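Local coordinates for protein phosphoenolpyruvate--glycerone phosphotransferase (Enterococcus faecalis, PDB 3B48) that probably acts as the DhaM subunit of the dihydroxyacetone kinase complex, relaying phosphoryl groups from phosphoenolpyruvate towards dihydroxyacetone, at residues L9-S14 and M52-T57; I69-D72 and A76-S79; G114-D117 and Q121-A124. All coordinates share one frame; numbering follows the deposited sequence.

Contact 1 (L9-S14 and M52-T57); sequences LLVSHS and MKIIDT
Ile54 reaches Leu9 and Val11 with separate branches because its first torsion (chi1 -50°) sets CG1 beside the backbone N and CG2 anti to it; an extended second torsion (chi2 176°) then carries CD1 out along the strand. The measured pairs follow from this fork. Ile54 CG2 meets Leu9 CD2 at 3.7 Å, while Ile54 CD1 lies 3.7 Å from Val11 CG2, with the Val11 side chain running nearly perpendicular to that of Ile54. Thr57, one helical turn further on, adds the looser approach of Thr57 CG2 to Leu9 CD2 at 4.3 Å. Its hydroxyl turns the other way and bonds to Lys53 O, which also accepts Thr57 N on the opposite face of the carbonyl plane.

The segment axes run antiparallel (169°), 10.0 Å apart at closest. Helix 51-60 belongs to the beta-alpha-beta crossover from strand 35-38 to strand 66-71, and strand 6-11 is the one skipped between them in the parallel sheet; Leu9 and Val11, two residues apart, supply the side facing helix 51-60. Leu10 faces the other layer, touching Thr18 and Ile21 of helix 15-27.

Past the strand, Ser14 N donates to Ser12 OG at 3.1 Å in a nearly straight bond, an ST turn. Ser14 is the N-cap of helix 15-27, its OG bonded to Ile17 N. Met24 of the second subunit packs against both Ser12 and His13, placing this turn at the dimer contact.

Contact 2 (I69-D72 and A76-S79); sequences IFAD and AVLS
Ala71 CB rests on the peptide that joins Ala76 to Val77. Ala71 CB stands 3.8 Å from Ala76 C and 3.9 Å from Val77 N, and it also meets the two side chains that flank this peptide: Ala76 CB lies 3.9 Å and Val77 CG2 4.1 Å from Ala71 CB. A single methyl therefore touches both backbone and side chains of the first helical turn, and this small partner lets the CA atoms of Ala71 and Val77 come within 5.5 Å.

Asp72 makes the second approach. Its CB leaves the backbone away from the helix, but chi1 of 46° places CG between the backbone N and the carbonyl carbon and folds the carboxylate back, so that Asp72 OD1 comes 3.6 Å from Ala76 CB. The backbone of the same residue takes part too: Asp72 O lies 4.0 Å from Val77 CG2.

Strand 66-71, the short turn and helix 75-84 form a tight beta-alpha unit of an alpha/beta fold, whose four-stranded parallel sheet has the order 2-1-3-4 and carries helices on both faces. Only three residues separate the two segments, so the helix begins almost directly beyond the strand it packs on.

In the next shell, Asp72 OD2 is hydrogen-bonded to Ser12 OG, which links Asp72 to the neighbouring segment 9-14. Asp72 OD1 has a hydrogen bond to a residue close by in the chain, so both carboxylate oxygens are held. Val11 and Ser49 touch Ala76 as well. The second subunit covers the outer side: its Lys132 NZ bonds to Ala71 O and Asp72 O, and its Trp134 packs on Ala71 and Val77.

Contact 3 (G114-D117 and Q121-A124); sequences GVSD and QILA
Ser116 and Ile122 bury the most surface here, with Gln121 adding a smaller share at the margin. The tightest approach is between Ser116 O and Ile122 CD1 at 3.3 Å, a van der Waals contact of a carbonyl oxygen with the far methyl of the isoleucine. Ile122 reaches that far because chi2 is extended (160°), which projects CD1 away from the helix towards the loop backbone. The serine hydroxyl adds little to this pair, since Ser116 OG is 4.5 Å from Ile122 CG1.

Ser116 OG also faces Gln121 CB, 4.3 Å away; its hydrogen-bond partner is Asp118 N, so the serine also ties the loop to the residue just ahead of helix 119-127. Gln121 starts towards the loop at CB, but its amide end turns away and makes a weak bond to Glu125 OE2.

Ile122 also packs on Thr112 and Ala113, at the end of helix 102-113. Loop and preceding helix thus share one aliphatic side chain of the following helix, in a short helix-loop-helix connection joining the last two helices of the chain.

In the fold
From the N terminus, strand 6-11 enters the sheet first, and contact 1 closes a 37-residue excursion through helix 15-27 and strand 35-38 when helix 51-60 returns to it. The chain then forms strand 66-71, beside strand 6-11, and contact 2 closes a turn with three intervening residues. Contact 3 later folds the loop after helix 102-113 onto the first part of helix 119-127, again with three residues between its segments. All three follow in series, with neither nesting nor crossing. Contacts 1 and 2 touch, partly through Val11 N and Phe70 O at 2.7 Å and Ile54 CD1 on Ser79 O, whereas the centre of contact 3 lies about 21 Å from that of contact 2, across the chain's centre.

Contact 1 (L9-S14 and M52-T57)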
loop_
_atom_site.group_PDB
_atom_site.type_symbol
_atom_site.label_atom_id
_atom_site.label_comp_id
_atom_site.label_asym_id
_atom_site.label_seq_id
_atom_site.Cartn_x
_atom_site.Cartn_y
_atom_site.Cartn_z
ATOM N N LEU B 9 -12.414 -4.762 1.437
ATOM C CA LEU B 9 -11.777 -5.608 2.447
ATOM C C LEU B 9 -10.277 -5.620 2.172
ATOM O O LEU B 9 -9.822 -5.972 1.051
ATOM C CB LEU B 9 -12.362 -7.031 2.470
ATOM C CG LEU B 9 -13.826 -7.353 2.836
ATOM C CD1 LEU B 9 -14.871 -6.758 1.841
ATOM C CD2 LEU B 9 -13.966 -8.887 2.930
ATOM N N LEU B 10 -9.558 -5.200 3.216
ATOM C CA LEU B 10 -8.134 -4.938 3.205
ATOM C C LEU B 10 -7.428 -6.036 3.992
ATOM O O LEU B 10 -7.532 -6.086 5.227
ATOM C CB LEU B 10 -7.843 -3.582 3.885
ATOM C CG LEU B 10 -8.599 -2.342 3.368
ATOM C CD1 LEU B 10 -8.368 -1.193 4.334
ATOM C CD2 LEU B 10 -8.054 -1.995 2.030
ATOM N N VAL B 11 -6.710 -6.895 3.268
ATOM C CA VAL B 11 -5.953 -8.015 3.866
ATOM C C VAL B 11 -4.429 -7.777 3.860
ATOM O O VAL B 11 -3.871 -7.330 2.887
ATOM C CB VAL B 11 -6.322 -9.343 3.194
ATOM C CG1 VAL B 11 -5.790 -10.518 4.010
ATOM C CG2 VAL B 11 -7.865 -9.393 3.005
ATOM N N SER B 12 -3.783 -8.031 4.995
ATOM C CA SER B 12 -2.351 -7.824 5.088
ATOM C C SER B 12 -1.855 -8.688 6.208
ATOM O O SER B 12 -2.657 -9.124 7.000
ATOM C CB SER B 12 -2.060 -6.336 5.384
ATOM O OG SER B 12 -0.670 -6.058 5.445
ATOM N N HIS B 13 -0.543 -8.926 6.292
ATOM C CA HIS B 13 0.056 -9.346 7.574
ATOM C C HIS B 13 -0.104 -8.309 8.689
ATOM O O HIS B 13 -0.241 -8.657 9.823
ATOM C CB HIS B 13 1.541 -9.655 7.416
ATOM C CG HIS B 13 1.817 -11.025 6.902
ATOM N ND1 HIS B 13 2.908 -11.764 7.306
ATOM C CD2 HIS B 13 1.136 -11.802 6.030
ATOM C CE1 HIS B 13 2.890 -12.935 6.697
ATOM N NE2 HIS B 13 1.824 -12.980 5.917
ATOM N N SER B 14 -0.079 -7.032 8.335
ATOM C CA SER B 14 0.001 -5.938 9.307
ATOM C C SER B 14 -1.374 -5.343 9.509
ATOM O O SER B 14 -1.997 -4.877 8.552
ATOM C CB SER B 14 0.997 -4.867 8.800
ATOM O OG SER B 14 0.982 -3.646 9.527
HETATM N N MSE B 52 -10.432 -16.579 7.781
HETATM C CA MSE B 52 -11.681 -16.573 8.532
HETATM C C MSE B 52 -12.153 -15.149 8.893
HETATM O O MSE B 52 -13.313 -14.928 9.167
HETATM C CB MSE B 52 -11.535 -17.451 9.773
HETATM C CG MSE B 52 -12.830 -18.141 10.225
HETATM SE SE MSE B 52 -13.551 -19.390 8.887
HETATM C CE MSE B 52 -12.089 -20.679 8.842
ATOM N N LYS B 53 -11.259 -14.175 8.836
ATOM C CA LYS B 53 -11.654 -12.743 9.021
ATOM C C LYS B 53 -12.518 -12.223 7.869
ATOM O O LYS B 53 -13.518 -11.557 8.100
ATOM C CB LYS B 53 -10.418 -11.851 9.272
ATOM C CG LYS B 53 -9.706 -12.238 10.571
ATOM C CD LYS B 53 -8.470 -11.402 10.814
ATOM C CE LYS B 53 -8.747 -10.274 11.786
ATOM N NZ LYS B 53 -7.564 -9.378 11.873
ATOM N N ILE B 54 -12.115 -12.599 6.650
ATOM C CA ILE B 54 -12.849 -12.363 5.421
ATOM C C ILE B 54 -14.192 -13.102 5.432
ATOM O O ILE B 54 -15.236 -12.472 5.249
ATOM C CB ILE B 54 -12.018 -12.806 4.173
ATOM C CG1 ILE B 54 -10.598 -12.212 4.221
ATOM C CG2 ILE B 54 -12.721 -12.410 2.890
ATOM C CD1 ILE B 54 -9.613 -12.642 3.099
ATOM N N ILE B 55 -14.164 -14.427 5.681
ATOM C CA ILE B 55 -15.373 -15.240 5.737
ATOM C C ILE B 55 -16.387 -14.665 6.734
ATOM O O ILE B 55 -17.522 -14.380 6.362
ATOM C CB ILE B 55 -15.112 -16.761 6.082
ATOM C CG1 ILE B 55 -14.028 -17.415 5.204
ATOM C CG2 ILE B 55 -16.435 -17.595 6.049
ATOM C CD1 ILE B 55 -14.303 -17.373 3.760
ATOM N N ASP B 56 -15.997 -14.531 8.003
ATOM C CA ASP B 56 -16.867 -13.921 9.007
ATOM C C ASP B 56 -17.392 -12.532 8.576
ATOM O O ASP B 56 -18.568 -12.253 8.715
ATOM C CB ASP B 56 -16.136 -13.798 10.336
ATOM C CG ASP B 56 -15.917 -15.139 11.027
ATOM O OD1 ASP B 56 -16.731 -16.089 10.850
ATOM O OD2 ASP B 56 -14.917 -15.228 11.774
ATOM N N THR B 57 -16.519 -11.675 8.050
ATOM C CA THR B 57 -16.930 -10.364 7.558
ATOM C C THR B 57 -18.026 -10.465 6.497
ATOM O O THR B 57 -19.071 -9.830 6.637
ATOM C CB THR B 57 -15.711 -9.561 7.051
ATOM O OG1 THR B 57 -14.783 -9.386 8.135
ATOM C CG2 THR B 57 -16.141 -8.231 6.527
#

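Contact 2 (I69-D72 and A76-S79)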
loop_
_atom_site.group_PDB
_atom_site.type_symbol
_atom_site.label_atom_id
_atom_site.label_comp_id
_atom_site.label_asym_id
_atom_site.label_seq_id
_atom_site.Cartn_x
_atom_site.Cartn_y
_atom_site.Cartn_z
ATOM N N ILE B 69 -11.910 -7.353 -2.562
ATOM C CA ILE B 69 -10.797 -7.843 -1.720
ATOM C C ILE B 69 -9.419 -7.394 -2.226
ATOM O O ILE B 69 -9.036 -7.738 -3.337
ATOM C CB ILE B 69 -10.851 -9.412 -1.505
ATOM C CG1 ILE B 69 -11.910 -9.794 -0.463
ATOM C CG2 ILE B 69 -9.552 -9.933 -0.956
ATOM C CD1 ILE B 69 -13.320 -9.776 -0.946
ATOM N N PHE B 70 -8.724 -6.591 -1.415
ATOM C CA PHE B 70 -7.351 -6.182 -1.667
ATOM C C PHE B 70 -6.371 -6.835 -0.656
ATOM O O PHE B 70 -6.662 -6.923 0.536
ATOM C CB PHE B 70 -7.196 -4.657 -1.609
ATOM C CG PHE B 70 -8.145 -3.919 -2.490
ATOM C CD1 PHE B 70 -7.696 -3.295 -3.648
ATOM C CD2 PHE B 70 -9.503 -3.857 -2.183
ATOM C CE1 PHE B 70 -8.581 -2.626 -4.474
ATOM C CE2 PHE B 70 -10.383 -3.158 -3.007
ATOM C CZ PHE B 70 -9.926 -2.559 -4.150
ATOM N N ALA B 71 -5.232 -7.306 -1.158
ATOM C CA ALA B 71 -4.154 -7.837 -0.312
ATOM C C ALA B 71 -2.833 -7.227 -0.759
ATOM O O ALA B 71 -2.706 -6.730 -1.888
ATOM C CB ALA B 71 -4.098 -9.370 -0.367
ATOM N N ASP B 72 -1.850 -7.215 0.125
ATOM C CA ASP B 72 -0.529 -6.798 -0.322
ATOM C C ASP B 72 0.298 -7.994 -0.794
ATOM O O ASP B 72 0.617 -8.108 -1.971
ATOM C CB ASP B 72 0.203 -5.973 0.725
ATOM C CG ASP B 72 0.134 -6.573 2.161
ATOM O OD1 ASP B 72 -0.169 -7.786 2.360
ATOM O OD2 ASP B 72 0.431 -5.786 3.098
ATOM N N ALA B 76 -1.401 -13.103 2.930
ATOM C CA ALA B 76 -2.547 -12.253 2.700
ATOM C C ALA B 76 -3.215 -12.630 1.377
ATOM O O ALA B 76 -4.438 -12.788 1.308
ATOM C CB ALA B 76 -2.143 -10.794 2.718
ATOM N N VAL B 77 -2.402 -12.803 0.344
ATOM C CA VAL B 77 -2.871 -13.160 -0.989
ATOM C C VAL B 77 -3.511 -14.538 -0.950
ATOM O O VAL B 77 -4.638 -14.718 -1.436
ATOM C CB VAL B 77 -1.696 -13.097 -2.039
ATOM C CG1 VAL B 77 -2.107 -13.660 -3.411
ATOM C CG2 VAL B 77 -1.217 -11.653 -2.194
ATOM N N LEU B 78 -2.783 -15.499 -0.377
ATOM C CA LEU B 78 -3.287 -16.854 -0.194
ATOM C C LEU B 78 -4.602 -16.875 0.605
ATOM O O LEU B 78 -5.573 -17.545 0.192
ATOM C CB LEU B 78 -2.231 -17.767 0.449
ATOM C CG LEU B 78 -2.703 -19.217 0.620
ATOM C CD1 LEU B 78 -2.881 -19.926 -0.735
ATOM C CD2 LEU B 78 -1.767 -20.021 1.512
ATOM N N SER B 79 -4.641 -16.143 1.721
ATOM C CA SER B 79 -5.841 -16.067 2.580
ATOM C C SER B 79 -7.078 -15.504 1.854
ATOM O O SER B 79 -8.213 -15.932 2.103
ATOM C CB SER B 79 -5.527 -15.268 3.854
ATOM O OG SER B 79 -6.690 -14.713 4.436
#

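Contact 3 (G114-D117 and Q121-A124)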
loop_
_atom_site.group_PDB
_atom_site.type_symbol
_atom_site.label_atom_id
_atom_site.label_comp_id
_atom_site.label_asym_id
_atom_site.label_seq_id
_atom_site.Cartn_x
_atom_site.Cartn_y
_atom_site.Cartn_z
ATOM N N GLY B 114 -17.808 6.890 -4.910
ATOM C CA GLY B 114 -18.463 8.163 -4.597
ATOM C C GLY B 114 -18.808 8.937 -5.863
ATOM O O GLY B 114 -19.209 10.101 -5.807
ATOM N N VAL B 115 -18.652 8.262 -7.001
ATOM C CA VAL B 115 -18.802 8.846 -8.320
ATOM C C VAL B 115 -19.593 7.884 -9.204
ATOM O O VAL B 115 -20.339 8.323 -10.082
ATOM C CB VAL B 115 -17.408 9.162 -8.939
ATOM C CG1 VAL B 115 -17.437 9.100 -10.450
ATOM C CG2 VAL B 115 -16.911 10.522 -8.463
ATOM N N SER B 116 -19.459 6.579 -8.964
ATOM C CA SER B 116 -20.064 5.599 -9.869
ATOM C C SER B 116 -20.881 4.427 -9.256
ATOM O O SER B 116 -20.524 3.813 -8.212
ATOM C CB SER B 116 -19.021 5.092 -10.877
ATOM O OG SER B 116 -19.423 3.864 -11.462
ATOM N N ASP B 117 -21.970 4.128 -9.964
ATOM C CA ASP B 117 -22.918 3.060 -9.642
ATOM C C ASP B 117 -22.478 1.741 -10.294
ATOM O O ASP B 117 -23.184 0.727 -10.215
ATOM C CB ASP B 117 -24.299 3.461 -10.194
ATOM C CG ASP B 117 -25.428 3.167 -9.231
ATOM O OD1 ASP B 117 -25.161 2.955 -8.017
ATOM O OD2 ASP B 117 -26.593 3.163 -9.689
ATOM N N GLN B 121 -16.395 -0.266 -13.552
ATOM C CA GLN B 121 -15.542 0.911 -13.497
ATOM C C GLN B 121 -14.820 1.065 -12.152
ATOM O O GLN B 121 -13.660 1.471 -12.100
ATOM C CB GLN B 121 -16.327 2.183 -13.847
ATOM C CG GLN B 121 -15.459 3.279 -14.453
ATOM C CD GLN B 121 -14.686 2.811 -15.700
ATOM O OE1 GLN B 121 -15.164 1.965 -16.467
ATOM N NE2 GLN B 121 -13.486 3.373 -15.904
ATOM N N ILE B 122 -15.516 0.751 -11.069
ATOM C CA ILE B 122 -14.904 0.707 -9.739
ATOM C C ILE B 122 -13.749 -0.293 -9.732
ATOM O O ILE B 122 -12.695 -0.026 -9.173
ATOM C CB ILE B 122 -15.975 0.453 -8.647
ATOM C CG1 ILE B 122 -16.858 1.713 -8.492
ATOM C CG2 ILE B 122 -15.344 0.024 -7.297
ATOM C CD1 ILE B 122 -18.218 1.470 -7.841
ATOM N N LEU B 123 -13.927 -1.420 -10.405
ATOM C CA LEU B 123 -12.877 -2.428 -10.470
ATOM C C LEU B 123 -11.743 -2.029 -11.401
ATOM O O LEU B 123 -10.577 -2.329 -11.124
ATOM C CB LEU B 123 -13.444 -3.816 -10.845
ATOM C CG LEU B 123 -14.188 -4.602 -9.740
ATOM C CD1 LEU B 123 -14.945 -5.822 -10.273
ATOM C CD2 LEU B 123 -13.253 -5.010 -8.604
ATOM N N ALA B 124 -12.072 -1.343 -12.497
ATOM C CA ALA B 124 -11.058 -0.959 -13.463
ATOM C C ALA B 124 -10.121 0.101 -12.894
ATOM O O ALA B 124 -8.906 0.021 -13.083
ATOM C CB ALA B 124 -11.688 -0.506 -14.789
#